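Local coordinates for ribosome maturation protein SDO1 homolog (PDB 2WBM), which probably binds the ribosome and RNA as an archaeal member of the SBDS family and takes part in ribosome maturation, at residues Val41-Arg52 with Thr97-Ile106; Glu131-His141 with Lys177-Val185. All coordinates share one frame; numbering follows the deposited sequence.

Contact 1: residues Val41-Arg52 with Thr97-Ile106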
# COMPACT_ATOMS: atom_id res chain seq x y z
N VAL A 41 -23.57 6.14 1.80
CA VAL A 41 -23.41 4.69 1.98
C VAL A 41 -22.28 4.39 2.94
O VAL A 41 -21.37 5.21 3.11
CB VAL A 41 -23.17 3.97 0.61
CG1 VAL A 41 -24.47 3.94 -0.21
CG2 VAL A 41 -22.00 4.62 -0.20
N LEU A 42 -22.35 3.24 3.60
CA LEU A 42 -21.34 2.81 4.56
C LEU A 42 -20.42 1.85 3.83
O LEU A 42 -20.90 0.85 3.27
CB LEU A 42 -21.98 2.11 5.75
CG LEU A 42 -22.72 3.08 6.69
CD1 LEU A 42 -23.61 2.32 7.68
CD2 LEU A 42 -21.66 3.91 7.43
N VAL A 43 -19.13 2.17 3.81
CA VAL A 43 -18.18 1.44 2.97
C VAL A 43 -16.86 1.10 3.66
O VAL A 43 -16.41 1.78 4.59
CB VAL A 43 -17.86 2.22 1.63
CG1 VAL A 43 -19.12 2.39 0.76
CG2 VAL A 43 -17.20 3.58 1.91
N ASP A 44 -16.23 0.03 3.19
CA ASP A 44 -14.88 -0.33 3.58
C ASP A 44 -13.95 0.75 3.00
O ASP A 44 -13.97 0.98 1.79
CB ASP A 44 -14.53 -1.70 2.97
CG ASP A 44 -13.16 -2.19 3.37
OD1 ASP A 44 -12.16 -1.51 3.08
OD2 ASP A 44 -13.08 -3.31 3.94
N PRO A 45 -13.15 1.42 3.86
CA PRO A 45 -12.39 2.56 3.35
C PRO A 45 -11.28 2.14 2.37
O PRO A 45 -11.01 2.86 1.40
CB PRO A 45 -11.80 3.19 4.62
CG PRO A 45 -11.72 2.06 5.60
CD PRO A 45 -12.97 1.24 5.31
N ASP A 46 -10.66 0.99 2.63
CA ASP A 46 -9.58 0.50 1.77
C ASP A 46 -10.16 0.12 0.40
O ASP A 46 -9.64 0.52 -0.64
CB ASP A 46 -8.89 -0.70 2.39
CG ASP A 46 -8.10 -0.35 3.63
OD1 ASP A 46 -7.46 0.73 3.67
OD2 ASP A 46 -8.10 -1.16 4.58
N LEU A 47 -11.26 -0.62 0.42
CA LEU A 47 -11.87 -1.06 -0.83
C LEU A 47 -12.52 0.09 -1.59
O LEU A 47 -12.45 0.12 -2.82
CB LEU A 47 -12.85 -2.21 -0.60
CG LEU A 47 -12.20 -3.52 -0.12
CD1 LEU A 47 -13.30 -4.56 0.15
CD2 LEU A 47 -11.15 -4.06 -1.10
N ALA A 48 -13.09 1.05 -0.85
CA ALA A 48 -13.64 2.27 -1.46
C ALA A 48 -12.54 3.05 -2.18
O ALA A 48 -12.74 3.53 -3.30
CB ALA A 48 -14.35 3.15 -0.40
N ALA A 49 -11.36 3.16 -1.55
CA ALA A 49 -10.24 3.86 -2.18
C ALA A 49 -9.80 3.16 -3.46
O ALA A 49 -9.50 3.81 -4.47
CB ALA A 49 -9.07 4.01 -1.20
N GLU A 50 -9.76 1.82 -3.42
CA GLU A 50 -9.38 1.01 -4.58
C GLU A 50 -10.39 1.15 -5.71
O GLU A 50 -10.01 1.25 -6.89
CB GLU A 50 -9.23 -0.47 -4.22
CG GLU A 50 -7.96 -0.85 -3.46
CD GLU A 50 -6.67 -0.53 -4.21
OE1 GLU A 50 -6.64 -0.60 -5.46
OE2 GLU A 50 -5.67 -0.21 -3.53
N PHE A 51 -11.67 1.15 -5.35
CA PHE A 51 -12.78 1.28 -6.30
C PHE A 51 -12.69 2.58 -7.09
O PHE A 51 -12.99 2.60 -8.29
CB PHE A 51 -14.13 1.20 -5.58
CG PHE A 51 -15.32 1.10 -6.51
CD1 PHE A 51 -15.74 -0.14 -6.98
CD2 PHE A 51 -16.00 2.24 -6.91
CE1 PHE A 51 -16.85 -0.24 -7.83
CE2 PHE A 51 -17.11 2.15 -7.76
CZ PHE A 51 -17.53 0.91 -8.21
N ARG A 52 -12.26 3.65 -6.41
CA ARG A 52 -12.07 4.95 -7.04
C ARG A 52 -10.94 5.01 -8.07
O ARG A 52 -10.92 5.91 -8.91
CB ARG A 52 -11.85 6.02 -5.98
CG ARG A 52 -13.06 6.37 -5.18
CD ARG A 52 -12.67 7.46 -4.21
NE ARG A 52 -13.83 8.23 -3.81
CZ ARG A 52 -13.77 9.42 -3.23
NH1 ARG A 52 -12.61 10.00 -2.98
NH2 ARG A 52 -14.90 10.02 -2.91
N THR A 97 -24.61 3.26 -5.63
CA THR A 97 -23.34 3.31 -4.90
C THR A 97 -22.10 3.68 -5.75
O THR A 97 -21.29 4.50 -5.30
CB THR A 97 -23.12 2.02 -4.09
OG1 THR A 97 -24.12 1.93 -3.06
CG2 THR A 97 -21.73 1.99 -3.46
N PRO A 98 -21.95 3.10 -6.96
CA PRO A 98 -20.78 3.49 -7.78
C PRO A 98 -20.76 4.98 -8.10
O PRO A 98 -19.68 5.56 -8.18
CB PRO A 98 -20.96 2.69 -9.07
CG PRO A 98 -21.77 1.50 -8.67
CD PRO A 98 -22.69 1.99 -7.59
N VAL A 99 -21.94 5.58 -8.27
CA VAL A 99 -22.02 7.04 -8.52
C VAL A 99 -21.59 7.82 -7.26
O VAL A 99 -20.80 8.78 -7.35
CB VAL A 99 -23.43 7.48 -8.99
CG1 VAL A 99 -23.43 8.97 -9.34
CG2 VAL A 99 -23.85 6.65 -10.21
N ILE A 100 -22.07 7.39 -6.10
CA ILE A 100 -21.68 8.05 -4.85
C ILE A 100 -20.16 7.92 -4.66
O ILE A 100 -19.48 8.91 -4.34
CB ILE A 100 -22.44 7.53 -3.64
CG1 ILE A 100 -23.94 7.83 -3.78
CG2 ILE A 100 -21.89 8.17 -2.36
CD1 ILE A 100 -24.79 7.29 -2.63
N LEU A 101 -19.63 6.72 -4.87
CA LEU A 101 -18.18 6.51 -4.73
C LEU A 101 -17.33 7.33 -5.69
O LEU A 101 -16.26 7.88 -5.32
CB LEU A 101 -17.84 5.02 -4.86
CG LEU A 101 -18.27 4.14 -3.67
CD1 LEU A 101 -18.14 2.68 -4.04
CD2 LEU A 101 -17.44 4.47 -2.42
N ARG A 102 -17.78 7.42 -6.94
CA ARG A 102 -16.97 8.07 -7.95
C ARG A 102 -17.12 9.58 -7.99
O ARG A 102 -16.19 10.27 -8.36
CB ARG A 102 -17.25 7.46 -9.33
CG ARG A 102 -16.66 6.06 -9.45
CD ARG A 102 -17.27 5.31 -10.62
NE ARG A 102 -16.64 4.01 -10.83
CZ ARG A 102 -17.24 2.97 -11.38
NH1 ARG A 102 -18.51 3.05 -11.75
NH2 ARG A 102 -16.59 1.83 -11.54
N ARG A 103 -18.29 10.09 -7.58
CA ARG A 103 -18.58 11.53 -7.69
C ARG A 103 -18.63 12.25 -6.35
O ARG A 103 -18.61 13.48 -6.31
CB ARG A 103 -19.92 11.75 -8.41
CG ARG A 103 -19.99 11.28 -9.87
CD ARG A 103 -19.13 12.12 -10.77
NE ARG A 103 -19.39 11.86 -12.18
CZ ARG A 103 -19.89 12.74 -13.04
NH1 ARG A 103 -20.18 13.98 -12.65
NH2 ARG A 103 -20.08 12.40 -14.31
N GLY A 104 -18.69 11.47 -5.27
CA GLY A 104 -18.92 12.01 -3.93
C GLY A 104 -17.67 12.20 -3.10
O GLY A 104 -16.54 12.21 -3.63
N THR A 105 -17.88 12.39 -1.80
CA THR A 105 -16.80 12.66 -0.85
C THR A 105 -16.74 11.52 0.16
O THR A 105 -17.64 10.68 0.20
CB THR A 105 -17.04 13.97 -0.08
OG1 THR A 105 -18.32 13.92 0.57
CG2 THR A 105 -16.97 15.17 -1.04
N ILE A 106 -15.68 11.50 0.97
CA ILE A 106 -15.53 10.53 2.04
C ILE A 106 -15.58 11.28 3.37
O ILE A 106 -14.90 12.29 3.54
CB ILE A 106 -14.18 9.77 1.94
CG1 ILE A 106 -14.12 8.95 0.64
CG2 ILE A 106 -13.95 8.89 3.17
CD1 ILE A 106 -15.10 7.79 0.54
O HOH W 1 -14.27 1.00 -10.03
O HOH W 2 -13.89 4.23 -10.46
O HOH W 3 -17.45 9.08 -2.29
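Phe51 and Leu101 cross at nearly a right angle where two helices of the SBDS N-terminal domain pack beside its three-stranded antiparallel sheet. The axes of helices 45-52 and 97-103 cross at 81° and come within 9.6 Å, and Phe51 and Leu101 meet between them. The tight part lies inward. Leu101 divides its branches: CD1 sits 3.6 Å from Phe51 CD2, while CD2 turns to the methyl of Ala48 and to Val43 CG1 on the edge strand. Farther along that strand Val41 meets Thr97 and Ile100 with its two methyls; the Thr97 hydroxyl is tied back to Pro93 O in its own helix. Val63 of helix 60-63 also touches Val43, Ala48 and Leu101. At the outer, wetter margin the contact is made by arginines and waters. Phe51 CG is anti to its own N, which carries the ring across to Pro98 and to the Arg102 guanidinium. Ring and guanidinium lie 23° apart in plane, with Phe51 CE2 over one face of the latter. Two waters join Phe51 O to Arg102, one through NH2 and the other through NE. Arg52 reaches with an extended chain to the C-terminal turn of helix 97-103, its guanidinium having Ile106 CG1 over one face. A third water accepts from Arg52 NH2 and lies within 3.0 Å of both Ile100 O and Thr105 O. Arg52 NE donates to Leu101 O at 2.9 Å, in the carbonyl plane but with a bent N-H...O angle of 141°.

Contact 2: residues Glu131-His141 with Lys177-Val185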
# COMPACT_ATOMS: atom_id res chain seq x y z
N GLU A 131 11.93 0.51 -1.14
CA GLU A 131 12.17 0.61 -2.59
C GLU A 131 13.33 1.52 -2.95
O GLU A 131 13.88 1.41 -4.04
CB GLU A 131 10.90 1.05 -3.33
CG GLU A 131 9.67 0.17 -3.11
CD GLU A 131 9.77 -1.22 -3.75
OE1 GLU A 131 10.60 -1.44 -4.67
OE2 GLU A 131 9.00 -2.10 -3.33
N ALA A 132 13.68 2.42 -2.05
CA ALA A 132 14.59 3.52 -2.39
C ALA A 132 16.07 3.21 -2.15
O ALA A 132 16.42 2.38 -1.31
CB ALA A 132 14.22 4.78 -1.64
N ILE A 133 16.92 3.88 -2.92
CA ILE A 133 18.34 3.98 -2.60
C ILE A 133 18.76 5.44 -2.64
O ILE A 133 18.03 6.29 -3.15
CB ILE A 133 19.22 3.18 -3.59
CG1 ILE A 133 19.08 3.74 -5.02
CG2 ILE A 133 18.91 1.69 -3.50
CD1 ILE A 133 20.23 3.35 -5.96
N ASN A 134 19.92 5.71 -2.07
CA ASN A 134 20.61 6.97 -2.25
C ASN A 134 21.41 6.80 -3.54
O ASN A 134 22.33 5.99 -3.58
CB ASN A 134 21.55 7.19 -1.06
CG ASN A 134 22.34 8.48 -1.14
OD1 ASN A 134 22.56 9.02 -2.22
ND2 ASN A 134 22.78 8.97 0.01
N PRO A 135 21.03 7.53 -4.61
CA PRO A 135 21.72 7.33 -5.90
C PRO A 135 23.20 7.70 -5.88
O PRO A 135 23.94 7.28 -6.77
CB PRO A 135 20.94 8.22 -6.88
CG PRO A 135 20.19 9.19 -6.02
CD PRO A 135 19.90 8.47 -4.74
N GLN A 136 23.63 8.45 -4.86
CA GLN A 136 25.04 8.86 -4.74
C GLN A 136 25.98 7.72 -4.34
O GLN A 136 27.15 7.71 -4.73
CB GLN A 136 25.18 10.02 -3.77
CG GLN A 136 24.44 11.29 -4.16
CD GLN A 136 24.50 12.37 -3.09
OE1 GLN A 136 24.85 12.10 -1.94
NE2 GLN A 136 24.16 13.59 -3.47
N ASN A 137 25.49 6.77 -3.54
CA ASN A 137 26.33 5.66 -3.08
C ASN A 137 25.71 4.27 -3.30
O ASN A 137 26.35 3.26 -3.02
CB ASN A 137 26.74 5.85 -1.61
CG ASN A 137 25.55 5.93 -0.66
OD1 ASN A 137 24.41 5.56 -1.00
ND2 ASN A 137 25.81 6.40 0.55
N GLY A 138 24.46 4.24 -3.78
CA GLY A 138 23.75 2.99 -4.05
C GLY A 138 23.15 2.30 -2.83
O GLY A 138 22.58 1.21 -2.95
N LEU A 139 23.26 2.94 -1.67
CA LEU A 139 22.85 2.34 -0.39
C LEU A 139 21.39 2.66 0.00
O LEU A 139 20.82 3.64 -0.48
CB LEU A 139 23.79 2.79 0.73
CG LEU A 139 25.27 2.41 0.59
CD1 LEU A 139 26.09 3.05 1.70
CD2 LEU A 139 25.46 0.89 0.55
N PRO A 140 20.80 1.83 0.89
CA PRO A 140 19.44 2.06 1.39
C PRO A 140 19.36 3.27 2.32
O PRO A 140 20.35 3.65 2.93
CB PRO A 140 19.16 0.80 2.22
CG PRO A 140 20.13 -0.21 1.75
CD PRO A 140 21.36 0.58 1.42
N HIS A 141 18.18 3.88 2.39
CA HIS A 141 17.88 4.86 3.44
C HIS A 141 17.12 4.14 4.54
O HIS A 141 16.10 3.49 4.27
CB HIS A 141 17.01 5.99 2.90
CG HIS A 141 17.70 6.93 1.96
ND1 HIS A 141 18.70 7.79 2.37
CD2 HIS A 141 17.52 7.17 0.64
CE1 HIS A 141 19.11 8.50 1.34
NE2 HIS A 141 18.41 8.14 0.28
N LYS A 177 14.90 17.12 -0.38
CA LYS A 177 15.52 17.10 0.94
C LYS A 177 16.66 16.09 1.04
O LYS A 177 17.68 16.37 1.66
CB LYS A 177 14.47 16.87 2.04
CG LYS A 177 13.35 17.90 2.07
CD LYS A 177 13.88 19.33 2.17
CE LYS A 177 12.73 20.33 2.30
NZ LYS A 177 13.20 21.74 2.14
N ILE A 178 16.49 14.93 0.42
CA ILE A 178 17.54 13.91 0.38
C ILE A 178 17.72 13.31 -1.00
O ILE A 178 16.79 13.32 -1.81
CB ILE A 178 17.30 12.76 1.40
CG1 ILE A 178 15.86 12.23 1.32
CG2 ILE A 178 17.68 13.21 2.80
CD1 ILE A 178 15.70 10.83 1.90
N PRO A 179 18.94 12.78 -1.29
CA PRO A 179 19.19 12.14 -2.56
C PRO A 179 18.48 10.80 -2.56
O PRO A 179 18.80 9.94 -1.74
CB PRO A 179 20.72 11.92 -2.56
CG PRO A 179 21.25 12.71 -1.43
CD PRO A 179 20.14 12.80 -0.44
N ILE A 180 17.51 10.63 -3.45
CA ILE A 180 16.65 9.45 -3.39
C ILE A 180 16.03 9.07 -4.73
O ILE A 180 15.64 9.94 -5.52
CB ILE A 180 15.54 9.62 -2.31
CG1 ILE A 180 14.83 8.29 -2.03
CG2 ILE A 180 14.58 10.77 -2.67
CD1 ILE A 180 14.06 8.27 -0.72
N LYS A 181 15.94 7.77 -4.96
CA LYS A 181 15.40 7.21 -6.18
C LYS A 181 14.93 5.80 -5.85
O LYS A 181 15.55 5.12 -5.05
CB LYS A 181 16.51 7.14 -7.23
CG LYS A 181 16.08 6.86 -8.65
CD LYS A 181 17.31 6.74 -9.55
CE LYS A 181 16.94 6.47 -11.01
NZ LYS A 181 16.35 5.11 -11.21
N PHE A 182 13.83 5.37 -6.46
CA PHE A 182 13.41 3.97 -6.40
C PHE A 182 14.25 3.20 -7.41
O PHE A 182 14.35 3.58 -8.57
CB PHE A 182 11.93 3.84 -6.75
CG PHE A 182 10.99 4.10 -5.59
CD1 PHE A 182 11.44 4.73 -4.43
CD2 PHE A 182 9.66 3.74 -5.68
CE1 PHE A 182 10.57 4.98 -3.37
CE2 PHE A 182 8.78 3.99 -4.62
CZ PHE A 182 9.24 4.61 -3.47
N GLU A 183 14.87 2.13 -6.94
CA GLU A 183 15.71 1.30 -7.82
C GLU A 183 15.83 -0.10 -7.28
O GLU A 183 16.08 -0.30 -6.09
CB GLU A 183 17.09 1.92 -7.98
CG GLU A 183 17.89 1.36 -9.15
CD GLU A 183 19.00 2.30 -9.61
OE1 GLU A 183 18.72 3.50 -9.83
OE2 GLU A 183 20.14 1.83 -9.77
N LYS A 184 15.64 -1.08 -8.17
CA LYS A 184 15.90 -2.46 -7.83
C LYS A 184 17.40 -2.66 -7.98
O LYS A 184 18.04 -1.98 -8.79
CB LYS A 184 15.17 -3.43 -8.76
CG LYS A 184 13.67 -3.20 -8.91
CD LYS A 184 12.88 -3.57 -7.67
CE LYS A 184 11.38 -3.25 -7.89
NZ LYS A 184 10.56 -3.35 -6.66
N VAL A 185 17.96 -3.56 -7.19
CA VAL A 185 19.38 -3.93 -7.32
C VAL A 185 19.49 -5.43 -7.45
O VAL A 185 18.57 -6.16 -7.05
CB VAL A 185 20.24 -3.43 -6.14
CG1 VAL A 185 20.12 -1.91 -5.97
CG2 VAL A 185 19.89 -4.17 -4.86
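A short antiparallel strand pairing in SBDS domain II joins residues 132-133, just after the long helix 110-131, to the start of strand 181-191. Ile133 and Lys181 form a hydrogen-bonded pair: Ile133 N gives to Lys181 O at 2.8 Å, and Lys181 N returns a bond to Ile133 O. Beyond the non-hydrogen-bonded pair Ala132-Phe182, Glu183 N donates to Glu131 O and carries the pairing back to the helix end. The Phe182 ring lies flat against the beta-carbon of Glu131, a CH-pi contact with CB 3.6 Å from the ring centroid, and helix 163-174 touches the same phenylalanine. Bent at chi2 (-69°), the Glu131 chain brings its carboxylate to Lys184, whose NZ meets OE1 on the syn side at 2.8 Å; OE2 has a second ion partner in Lys127, so the glutamate is shared by two lysines. Ala132 CB packs on Ile180 CG1 at 3.6 Å. At the other end, Asn134 opens an Asx turn by accepting from Gln136 N, and the Gln136 amide rests against the Pro179 ring. His141, just after the loop, ties back to residues 178-180: Ile178 CD1 stands 4.1 Å over the centre of one face of its imidazole, while at the ring's edge NE2 donates to Pro179 O at 2.7 Å.

The two contacts lie in different parts of an elongated, modular chain and do not touch. Contact 1 belongs to the N-terminal domain and contact 2 to domain II; their centres are 35 Å apart, on opposite sides of the chain's centre, and their nearest atoms about 15 Å apart. Along the chain contact 1 is complete before contact 2 begins, and helix 110-131 spans the sequence between them, starting soon after strand 105-107 and ending at Glu131. Contact 1 rests mainly on side chains of two crossing helices and the adjoining strand, contact 2 on paired backbone. Such separation is consistent with the conformational flexibility reported for this protein.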